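Local coordinates for protein agmatine N-acetyltransferase (Drosophila melanogaster, PDB 7CIW) that transfers an acetyl group from acetyl-CoA to agmatine and probably also acylates arylalkylamines such as dopamine and serotonin, at residues R173-R177 with L178-L182; G139-L142 with G143-M147; G78-D81 with S82-E86. The protein carries 1 engineered substitution. One frame throughout, in Å; residues are numbered along the deposited sequence.

Contact 1: residues R173-R177 with L178-L182. With COA (coenzyme A), chain B.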
loop_
_atom_site.group_PDB
_atom_site.type_symbol
_atom_site.label_atom_id
_atom_site.label_comp_id
_atom_site.label_asym_id
_atom_site.label_seq_id
_atom_site.Cartn_x
_atom_site.Cartn_y
_atom_site.Cartn_z
ATOM N N ARG A 173 -3.152 3.823 -12.611
ATOM C CA ARG A 173 -3.433 3.278 -13.939
ATOM C C ARG A 173 -3.572 1.761 -13.903
ATOM O O ARG A 173 -4.398 1.185 -14.627
ATOM C CB ARG A 173 -2.334 3.696 -14.911
ATOM C CG ARG A 173 -2.384 5.172 -15.270
ATOM C CD ARG A 173 -1.061 5.626 -15.833
ATOM N NE ARG A 173 -0.979 7.082 -15.879
ATOM C CZ ARG A 173 0.110 7.749 -16.241
ATOM N NH1 ARG A 173 1.208 7.093 -16.606
ATOM N NH2 ARG A 173 0.099 9.073 -16.245
ATOM N N LEU A 174 -2.763 1.095 -13.078
ATOM C CA LEU A 174 -2.867 -0.356 -12.946
ATOM C C LEU A 174 -4.242 -0.772 -12.426
ATOM O O LEU A 174 -4.881 -1.675 -12.982
ATOM C CB LEU A 174 -1.758 -0.873 -12.024
ATOM C CG LEU A 174 -2.006 -2.275 -11.476
ATOM C CD1 LEU A 174 -1.967 -3.263 -12.631
ATOM C CD2 LEU A 174 -1.000 -2.659 -10.410
ATOM N N VAL A 175 -4.721 -0.125 -11.360
ATOM C CA VAL A 175 -5.959 -0.605 -10.763
ATOM C C VAL A 175 -7.150 -0.186 -11.602
ATOM O O VAL A 175 -8.179 -0.857 -11.588
ATOM C CB VAL A 175 -6.101 -0.150 -9.297
ATOM C CG1 VAL A 175 -4.979 -0.741 -8.470
ATOM C CG2 VAL A 175 -6.088 1.358 -9.182
ATOM N N GLN A 176 -7.028 0.900 -12.364
ATOM C CA GLN A 176 -8.045 1.207 -13.367
ATOM C C GLN A 176 -8.198 0.056 -14.352
ATOM O O GLN A 176 -9.316 -0.340 -14.706
ATOM C CB GLN A 176 -7.666 2.476 -14.118
ATOM C CG GLN A 176 -7.896 3.748 -13.370
ATOM C CD GLN A 176 -7.562 4.943 -14.227
ATOM O OE1 GLN A 176 -6.568 4.936 -14.963
ATOM N NE2 GLN A 176 -8.405 5.965 -14.168
ATOM N N ARG A 177 -7.073 -0.463 -14.837
ATOM C CA ARG A 177 -7.099 -1.597 -15.749
ATOM C C ARG A 177 -7.731 -2.820 -15.097
ATOM O O ARG A 177 -8.373 -3.629 -15.777
ATOM C CB ARG A 177 -5.665 -1.881 -16.221
ATOM C CG ARG A 177 -5.330 -3.303 -16.583
ATOM C CD ARG A 177 -4.017 -3.328 -17.344
ATOM N NE ARG A 177 -2.889 -3.804 -16.541
ATOM C CZ ARG A 177 -1.801 -3.088 -16.256
ATOM N NH1 ARG A 177 -1.674 -1.841 -16.695
ATOM N NH2 ARG A 177 -0.830 -3.626 -15.531
ATOM N N LEU A 178 -7.584 -2.963 -13.779
ATOM C CA LEU A 178 -8.215 -4.052 -13.050
ATOM C C LEU A 178 -9.700 -3.818 -12.782
ATOM O O LEU A 178 -10.373 -4.727 -12.281
ATOM C CB LEU A 178 -7.481 -4.267 -11.723
ATOM C CG LEU A 178 -6.059 -4.795 -11.896
ATOM C CD1 LEU A 178 -5.361 -4.925 -10.543
ATOM C CD2 LEU A 178 -6.059 -6.139 -12.633
ATOM N N GLY A 179 -10.230 -2.641 -13.103
ATOM C CA GLY A 179 -11.631 -2.361 -12.865
ATOM C C GLY A 179 -11.960 -1.776 -11.511
ATOM O O GLY A 179 -13.130 -1.801 -11.110
ATOM N N TYR A 180 -10.974 -1.263 -10.783
ATOM C CA TYR A 180 -11.272 -0.556 -9.548
ATOM C C TYR A 180 -11.928 0.783 -9.869
ATOM O O TYR A 180 -11.796 1.315 -10.978
ATOM C CB TYR A 180 -9.999 -0.296 -8.743
ATOM C CG TYR A 180 -9.389 -1.460 -7.992
ATOM C CD1 TYR A 180 -9.044 -2.636 -8.640
ATOM C CD2 TYR A 180 -9.109 -1.347 -6.632
ATOM C CE1 TYR A 180 -8.461 -3.693 -7.941
ATOM C CE2 TYR A 180 -8.520 -2.392 -5.936
ATOM C CZ TYR A 180 -8.205 -3.551 -6.594
ATOM O OH TYR A 180 -7.628 -4.586 -5.893
ATOM N N GLN A 181 -12.629 1.339 -8.885
ATOM C CA GLN A 181 -13.276 2.640 -9.039
ATOM C C GLN A 181 -12.640 3.672 -8.116
ATOM O O GLN A 181 -12.373 3.398 -6.946
ATOM C CB GLN A 181 -14.777 2.555 -8.744
ATOM C CG GLN A 181 -15.565 1.721 -9.744
ATOM C CD GLN A 181 -15.990 0.393 -9.161
ATOM O OE1 GLN A 181 -16.726 0.346 -8.174
ATOM N NE2 GLN A 181 -15.530 -0.698 -9.767
ATOM N N LEU A 182 -12.435 4.871 -8.653
ATOM C CA LEU A 182 -11.875 5.973 -7.879
ATOM C C LEU A 182 -12.900 6.512 -6.887
ATOM O O LEU A 182 -14.050 6.760 -7.257
ATOM C CB LEU A 182 -11.452 7.090 -8.830
ATOM C CG LEU A 182 -10.939 8.385 -8.215
ATOM C CD1 LEU A 182 -9.598 8.135 -7.542
ATOM C CD2 LEU A 182 -10.822 9.442 -9.316
HETATM N N1A COA B . 8.003 4.380 -13.822
HETATM C C2A COA B . 7.868 4.525 -15.169
HETATM N N3A COA B . 7.023 3.703 -15.877
HETATM C C4A COA B . 6.323 2.746 -15.246
HETATM C C5A COA B . 6.464 2.604 -13.919
HETATM C C6A COA B . 7.309 3.436 -13.213
HETATM N N6A COA B . 7.780 3.662 -11.786
HETATM N N7A COA B . 5.672 1.588 -13.492
HETATM C C8A COA B . 5.033 1.085 -14.557
HETATM N N9A COA B . 5.425 1.799 -15.623
HETATM C C1B COA B . 5.169 1.736 -16.939
HETATM C C2B COA B . 5.622 0.331 -17.409
HETATM O O2B COA B . 7.074 0.281 -17.700
HETATM C C3B COA B . 4.830 0.031 -18.458
HETATM O O3B COA B . 5.142 0.750 -19.682
HETATM P P3B COA B . 6.141 0.155 -20.872
HETATM O O7A COA B . 6.062 -1.359 -20.918
HETATM O O8A COA B . 5.788 0.807 -22.212
HETATM O O9A COA B . 7.543 0.587 -20.464
HETATM C C4B COA B . 3.383 0.663 -18.039
HETATM O O4B COA B . 3.625 1.665 -17.204
HETATM C C5B COA B . 2.465 -0.375 -17.440
HETATM O O5B COA B . 3.234 -1.160 -16.538
HETATM P P1A COA B . 2.493 -2.052 -15.328
HETATM O O1A COA B . 1.038 -1.645 -15.081
HETATM O O2A COA B . 2.653 -3.534 -15.633
HETATM O O3A COA B . 3.333 -1.647 -13.979
HETATM P P2A COA B . 3.986 -2.669 -12.872
HETATM O O4A COA B . 5.130 -3.427 -13.477
HETATM O O5A COA B . 2.904 -3.556 -12.301
HETATM O O6A COA B . 4.551 -1.584 -11.772
HETATM C CBP COA B . 4.248 -0.360 -9.830
HETATM C CCP COA B . 3.649 -0.719 -11.165
HETATM C CDP COA B . 4.184 -1.637 -8.925
HETATM C CEP COA B . 3.445 0.778 -9.182
HETATM C CAP COA B . 5.678 0.120 -10.066
HETATM O OAP COA B . 5.632 1.341 -10.764
HETATM C C9P COA B . 6.486 0.349 -8.773
HETATM O O9P COA B . 6.956 -0.545 -8.139
HETATM N N8P COA B . 6.708 1.716 -8.347
HETATM C C7P COA B . 7.522 2.037 -7.159
HETATM C C6P COA B . 6.780 1.830 -5.769
HETATM C C5P COA B . 5.443 2.519 -5.889
HETATM O O5P COA B . 5.345 3.676 -6.203
HETATM N N4P COA B . 4.255 1.669 -5.586
HETATM C C3P COA B . 2.878 2.123 -5.691
HETATM C C2P COA B . 2.513 3.190 -4.657
HETATM S S1P COA B . 0.718 3.325 -4.922
#

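Contact 2: residues G139-L142 with G143-M147. With COA (coenzyme A), chain B.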
loop_
_atom_site.group_PDB
_atom_site.type_symbol
_atom_site.label_atom_id
_atom_site.label_comp_id
_atom_site.label_asym_id
_atom_site.label_seq_id
_atom_site.Cartn_x
_atom_site.Cartn_y
_atom_site.Cartn_z
ATOM N N GLY A 139 6.163 -3.495 -16.196
ATOM C CA GLY A 139 5.512 -3.603 -17.486
ATOM C C GLY A 139 5.134 -5.010 -17.885
ATOM O O GLY A 139 4.786 -5.239 -19.052
ATOM N N ARG A 140 5.192 -5.960 -16.953
ATOM C CA ARG A 140 4.829 -7.347 -17.206
ATOM C C ARG A 140 3.628 -7.768 -16.365
ATOM O O ARG A 140 3.428 -8.964 -16.131
ATOM C CB ARG A 140 6.011 -8.283 -16.940
ATOM C CG ARG A 140 7.373 -7.774 -17.407
ATOM C CD ARG A 140 7.359 -7.352 -18.867
ATOM N NE ARG A 140 7.932 -8.362 -19.753
ATOM C CZ ARG A 140 7.845 -8.320 -21.079
ATOM N NH1 ARG A 140 7.208 -7.316 -21.669
ATOM N NH2 ARG A 140 8.394 -9.278 -21.814
ATOM N N ASN A 141 2.850 -6.794 -15.885
ATOM C CA ASN A 141 1.635 -7.022 -15.093
ATOM C C ASN A 141 1.905 -7.842 -13.826
ATOM O O ASN A 141 1.029 -8.554 -13.335
ATOM C CB ASN A 141 0.534 -7.675 -15.936
ATOM C CG ASN A 141 -0.829 -7.613 -15.267
ATOM O OD1 ASN A 141 -1.326 -6.535 -14.935
ATOM N ND2 ASN A 141 -1.430 -8.776 -15.051
ATOM N N LEU A 142 3.110 -7.758 -13.262
ATOM C CA LEU A 142 3.315 -8.381 -11.955
ATOM C C LEU A 142 2.521 -7.658 -10.874
ATOM O O LEU A 142 2.003 -8.288 -9.941
ATOM C CB LEU A 142 4.798 -8.400 -11.596
ATOM C CG LEU A 142 5.703 -9.324 -12.409
ATOM C CD1 LEU A 142 7.033 -9.485 -11.694
ATOM C CD2 LEU A 142 5.029 -10.661 -12.626
ATOM N N GLY A 143 2.421 -6.336 -10.969
ATOM C CA GLY A 143 1.596 -5.615 -10.012
ATOM C C GLY A 143 0.157 -6.086 -10.055
ATOM O O GLY A 143 -0.450 -6.376 -9.023
ATOM N N GLY A 144 -0.397 -6.206 -11.262
ATOM C CA GLY A 144 -1.772 -6.659 -11.384
ATOM C C GLY A 144 -1.963 -8.077 -10.885
ATOM O O GLY A 144 -2.981 -8.394 -10.263
ATOM N N ARG A 145 -0.995 -8.953 -11.156
ATOM C CA ARG A 145 -1.111 -10.323 -10.670
ATOM C C ARG A 145 -1.133 -10.372 -9.149
ATOM O O ARG A 145 -1.931 -11.108 -8.559
ATOM C CB ARG A 145 0.028 -11.176 -11.224
ATOM C CG ARG A 145 -0.082 -11.436 -12.719
ATOM C CD ARG A 145 -0.706 -12.787 -12.992
ATOM N NE ARG A 145 -1.969 -12.920 -12.279
ATOM C CZ ARG A 145 -3.160 -12.866 -12.856
ATOM N NH1 ARG A 145 -3.252 -12.699 -14.168
ATOM N NH2 ARG A 145 -4.257 -12.978 -12.117
ATOM N N LEU A 146 -0.278 -9.579 -8.490
ATOM C CA LEU A 146 -0.293 -9.549 -7.031
ATOM C C LEU A 146 -1.592 -8.951 -6.491
ATOM O O LEU A 146 -2.140 -9.457 -5.506
ATOM C CB LEU A 146 0.920 -8.778 -6.502
ATOM C CG LEU A 146 2.239 -9.521 -6.714
ATOM C CD1 LEU A 146 3.406 -8.646 -6.313
ATOM C CD2 LEU A 146 2.242 -10.795 -5.908
ATOM N N MET A 147 -2.103 -7.877 -7.114
ATOM C CA MET A 147 -3.393 -7.329 -6.686
ATOM C C MET A 147 -4.520 -8.345 -6.855
ATOM O O MET A 147 -5.416 -8.436 -6.006
ATOM C CB MET A 147 -3.711 -6.043 -7.461
ATOM C CG MET A 147 -2.753 -4.893 -7.148
ATOM S SD MET A 147 -2.866 -4.293 -5.462
ATOM C CE MET A 147 -4.490 -3.521 -5.442
HETATM N N1A COA B . 8.003 4.380 -13.822
HETATM C C2A COA B . 7.868 4.525 -15.169
HETATM N N3A COA B . 7.023 3.703 -15.877
HETATM C C4A COA B . 6.323 2.746 -15.246
HETATM C C5A COA B . 6.464 2.604 -13.919
HETATM C C6A COA B . 7.309 3.436 -13.213
HETATM N N6A COA B . 7.780 3.662 -11.786
HETATM N N7A COA B . 5.672 1.588 -13.492
HETATM C C8A COA B . 5.033 1.085 -14.557
HETATM N N9A COA B . 5.425 1.799 -15.623
HETATM C C1B COA B . 5.169 1.736 -16.939
HETATM C C2B COA B . 5.622 0.331 -17.409
HETATM O O2B COA B . 7.074 0.281 -17.700
HETATM C C3B COA B . 4.830 0.031 -18.458
HETATM O O3B COA B . 5.142 0.750 -19.682
HETATM P P3B COA B . 6.141 0.155 -20.872
HETATM O O7A COA B . 6.062 -1.359 -20.918
HETATM O O8A COA B . 5.788 0.807 -22.212
HETATM O O9A COA B . 7.543 0.587 -20.464
HETATM C C4B COA B . 3.383 0.663 -18.039
HETATM O O4B COA B . 3.625 1.665 -17.204
HETATM C C5B COA B . 2.465 -0.375 -17.440
HETATM O O5B COA B . 3.234 -1.160 -16.538
HETATM P P1A COA B . 2.493 -2.052 -15.328
HETATM O O1A COA B . 1.038 -1.645 -15.081
HETATM O O2A COA B . 2.653 -3.534 -15.633
HETATM O O3A COA B . 3.333 -1.647 -13.979
HETATM P P2A COA B . 3.986 -2.669 -12.872
HETATM O O4A COA B . 5.130 -3.427 -13.477
HETATM O O5A COA B . 2.904 -3.556 -12.301
HETATM O O6A COA B . 4.551 -1.584 -11.772
HETATM C CBP COA B . 4.248 -0.360 -9.830
HETATM C CCP COA B . 3.649 -0.719 -11.165
HETATM C CDP COA B . 4.184 -1.637 -8.925
HETATM C CEP COA B . 3.445 0.778 -9.182
HETATM C CAP COA B . 5.678 0.120 -10.066
HETATM O OAP COA B . 5.632 1.341 -10.764
HETATM C C9P COA B . 6.486 0.349 -8.773
HETATM O O9P COA B . 6.956 -0.545 -8.139
HETATM N N8P COA B . 6.708 1.716 -8.347
HETATM C C7P COA B . 7.522 2.037 -7.159
HETATM C C6P COA B . 6.780 1.830 -5.769
HETATM C C5P COA B . 5.443 2.519 -5.889
HETATM O O5P COA B . 5.345 3.676 -6.203
HETATM N N4P COA B . 4.255 1.669 -5.586
HETATM C C3P COA B . 2.878 2.123 -5.691
HETATM C C2P COA B . 2.513 3.190 -4.657
HETATM S S1P COA B . 0.718 3.325 -4.922
#

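Contact 3: residues G78-D81 with S82-E86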
loop_
_atom_site.group_PDB
_atom_site.type_symbol
_atom_site.label_atom_id
_atom_site.label_comp_id
_atom_site.label_asym_id
_atom_site.label_seq_id
_atom_site.Cartn_x
_atom_site.Cartn_y
_atom_site.Cartn_z
ATOM N N GLY A 78 -3.669 -5.629 4.592
ATOM C CA GLY A 78 -4.213 -6.010 5.874
ATOM C C GLY A 78 -5.623 -5.505 6.085
ATOM O O GLY A 78 -6.112 -4.638 5.357
ATOM N N PRO A 79 -6.296 -6.029 7.107
ATOM C CA PRO A 79 -7.702 -5.690 7.337
ATOM C C PRO A 79 -7.892 -4.336 7.997
ATOM O O PRO A 79 -7.026 -3.834 8.719
ATOM C CB PRO A 79 -8.166 -6.806 8.280
ATOM C CG PRO A 79 -6.933 -7.048 9.119
ATOM C CD PRO A 79 -5.770 -6.928 8.154
ATOM N N LYS A 80 -9.069 -3.755 7.757
ATOM C CA LYS A 80 -9.495 -2.588 8.517
ATOM C C LYS A 80 -11.008 -2.621 8.673
ATOM O O LYS A 80 -11.722 -3.264 7.898
ATOM C CB LYS A 80 -9.035 -1.276 7.858
ATOM C CG LYS A 80 -9.700 -0.944 6.543
ATOM C CD LYS A 80 -9.065 0.326 5.940
ATOM C CE LYS A 80 -9.817 0.773 4.694
ATOM N NZ LYS A 80 -9.158 1.958 4.058
ATOM N N ASP A 81 -11.485 -1.933 9.711
ATOM C CA ASP A 81 -12.914 -1.842 9.972
ATOM C C ASP A 81 -13.326 -0.382 10.125
ATOM O O ASP A 81 -12.541 0.530 9.824
ATOM C CB ASP A 81 -13.285 -2.670 11.214
ATOM C CG ASP A 81 -12.649 -2.135 12.503
ATOM O OD1 ASP A 81 -12.022 -1.056 12.476
ATOM O OD2 ASP A 81 -12.785 -2.806 13.555
ATOM N N SER A 82 -14.548 -0.145 10.603
ATOM C CA SER A 82 -15.064 1.219 10.684
ATOM C C SER A 82 -14.366 2.062 11.745
ATOM O O SER A 82 -14.591 3.278 11.786
ATOM C CB SER A 82 -16.563 1.193 10.955
ATOM O OG SER A 82 -16.827 0.635 12.225
ATOM N N HIS A 83 -13.545 1.456 12.597
ATOM C CA HIS A 83 -12.748 2.187 13.570
ATOM C C HIS A 83 -11.434 2.697 12.991
ATOM O O HIS A 83 -10.753 3.493 13.640
ATOM C CB HIS A 83 -12.476 1.292 14.791
ATOM C CG HIS A 83 -11.896 2.018 15.964
ATOM N ND1 HIS A 83 -10.603 1.818 16.396
ATOM C CD2 HIS A 83 -12.436 2.939 16.797
ATOM C CE1 HIS A 83 -10.370 2.591 17.442
ATOM N NE2 HIS A 83 -11.464 3.281 17.706
ATOM N N GLU A 84 -11.073 2.286 11.775
ATOM C CA GLU A 84 -9.773 2.681 11.232
ATOM C C GLU A 84 -9.567 4.192 11.129
ATOM O O GLU A 84 -8.429 4.642 11.357
ATOM C CB GLU A 84 -9.554 2.007 9.870
ATOM C CG GLU A 84 -8.124 2.133 9.336
ATOM C CD GLU A 84 -7.078 1.401 10.180
ATOM O OE1 GLU A 84 -7.430 0.745 11.186
ATOM O OE2 GLU A 84 -5.884 1.478 9.819
ATOM N N PRO A 85 -10.569 5.024 10.818
ATOM C CA PRO A 85 -10.291 6.475 10.828
ATOM C C PRO A 85 -9.803 6.975 12.181
ATOM O O PRO A 85 -8.855 7.770 12.250
ATOM C CB PRO A 85 -11.637 7.090 10.425
ATOM C CG PRO A 85 -12.263 6.021 9.562
ATOM C CD PRO A 85 -11.898 4.731 10.249
ATOM N N GLU A 86 -10.420 6.512 13.267
ATOM C CA GLU A 86 -9.991 6.924 14.597
ATOM C C GLU A 86 -8.629 6.341 14.939
ATOM O O GLU A 86 -7.766 7.030 15.499
ATOM C CB GLU A 86 -11.033 6.490 15.627
ATOM C CG GLU A 86 -12.352 7.265 15.530
ATOM C CD GLU A 86 -13.136 7.015 14.235
ATOM O OE1 GLU A 86 -13.091 5.885 13.680
ATOM O OE2 GLU A 86 -13.793 7.969 13.758
HETATM O O HOH W 1 -9.169 -1.044 11.428
#

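Contact 1: residues R173-R177 with L178-L182
Val175 and Tyr180 form the tight side of this helix end: Val175 CB lies over one face of the tyrosine ring, 4.1 Å from its centroid, in a CH-pi contact. The chain reverses beside them in a Schellman motif. Tyr180 N donates to Val175 O (2.9 Å), and Gly179 N donates to Gln176 O. Gly179 has a positive phi of 89°, which brings any CB too close to the carbonyl oxygen of Leu178 and calls for glycine. Leu178 adds its CG against Leu174 O at 3.5 Å, and Met147 of helix 142-156 packs on Val175, Leu178 and Tyr180. With an alanine at Tyr180, Val175 CB would probably lose the ring it packs against and a gap would open beside Met147. The outer side is looser: Gln176 and Gln181 are exposed, and Gln181 NE2 makes a weak hydrogen bond to Gly179 O. Arg177 leaves the turn, its CG anti to the backbone N (chi1 151°) and its chain bent at chi3. Its guanidinium edge thereby meets coenzyme A, with O1A 2.8 Å from Arg177 NH2 and 3.2 Å from NH1. Two N-H groups converge on one pyrophosphate oxygen, which probably offsets part of its negative charge.

Contact 2: residues G139-L142 with G143-M147
Asn141 and Arg145 meet one helical turn apart, where the pyrophosphate-binding loop characteristic of the GNAT fold enters helix 142-156. Arg145 N donates to Asn141 O at 3.0 Å, and Leu146 N continues the pattern to Leu142 O. From Asn141 CB the side chain turns to place CG anti to the backbone N (chi1 -166°), which lays the amide beside the first turn. CG stands 4.1 Å from Gly144 CA, and OD1 comes to 3.6 Å from the same Gly144 CA, so closely that a CB on Gly144 would clash with it. OD1 also hydrogen-bonds Arg177 NH2, linking the loop to another residue that binds the pyrophosphate. The other branch, ND2, rests 3.8 Å from Arg145 CG; the amide and guanidinium planes are 88° apart. Arg145 CG in turn lies 3.1 Å from Asn141 O before the chain bends away. Backbone amides hold the cofactor: Gly139 N binds coenzyme A O4A at 2.9 Å, Asn141 N binds O2A at 3.3 Å, and Gly143 N makes a weak bond to O5A. Any CB on Gly143 would run into O5A. Leu142 packs on Val133 of strand 125-133, Leu146 on Ala73 and Val75 of strand 70-80, Met147 on Val128 and Leu131 of strand 125-133, and Asn141 on Leu174 of helix 169-177.

Contact 3: residues G78-D81 with S82-E86
Asp81 and His83 form an Asx turn within a strand-to-helix connection, the local link by which strand 70-80 of the central GNAT sheet passes into helix 84-95. A type I beta turn from Asp81 to Glu84 makes the bend, and the Asp81 side chain caps it. Asp81 OD1 accepts from His83 N at 2.9 Å, the donor lying well above the carboxylate plane. Asp81 CG sits between its own backbone N and carbonyl carbon (chi1 65°), and this torsion swings the carboxylate over the turn. The backbone closes the same bend: Glu84 N donates to Asp81 O at 3.0 Å in a fairly straight bond (166° at the hydrogen). One residue therefore uses both its carbonyl and its carboxylate to hold successive amides of the turn. His83 CB lies 3.3 Å from Asp81 OD1, while its ring leads away.

Next to the turn, the aliphatic parts of Lys80 and Glu84 cross at about a right angle, with Lys80 CB 3.8 Å from Glu84 CG. Their charged ends do not pair. Lys80 continues extended to a salt bridge between NZ and Glu111 OE1 of helix 99-114, and that helix also packs on Pro85. Ser82 O is hydrogen-bonded to Arg118 NH1, which ties the turn to helix 116-119. Glu84 has CG anti to its backbone N and bends at chi2 (65°), which brings its carboxylate back beside the start of the turn. There OE1 is hydrogen-bonded to His87 ND1 and also takes part in a water bridge. The water accepts from Asp81 N at 3.0 Å and donates to Glu84 OE1 at 2.5 Å.

Overall arrangement
Along the chain contact 3 comes first, then contact 2, then contact 1, all within the GNAT fold. Contacts 1 and 2 are neighbours, their centres about 12 Å apart: helix 169-177 packs beside the start of helix 142-156, Leu174 touching Gly143 and Gly144, and both contacts bind the pyrophosphate of coenzyme A. Contact 3 lies apart, its centre about 22 Å from that of contact 1 and 26 Å from that of contact 2, on the opposite side of the chain's centre from contact 2. The central sheet still connects it to contact 1, through strands 70-80 and 181-187. Of the three, only contacts 1 and 2 touch the cofactor, while contact 3 is a structural connection.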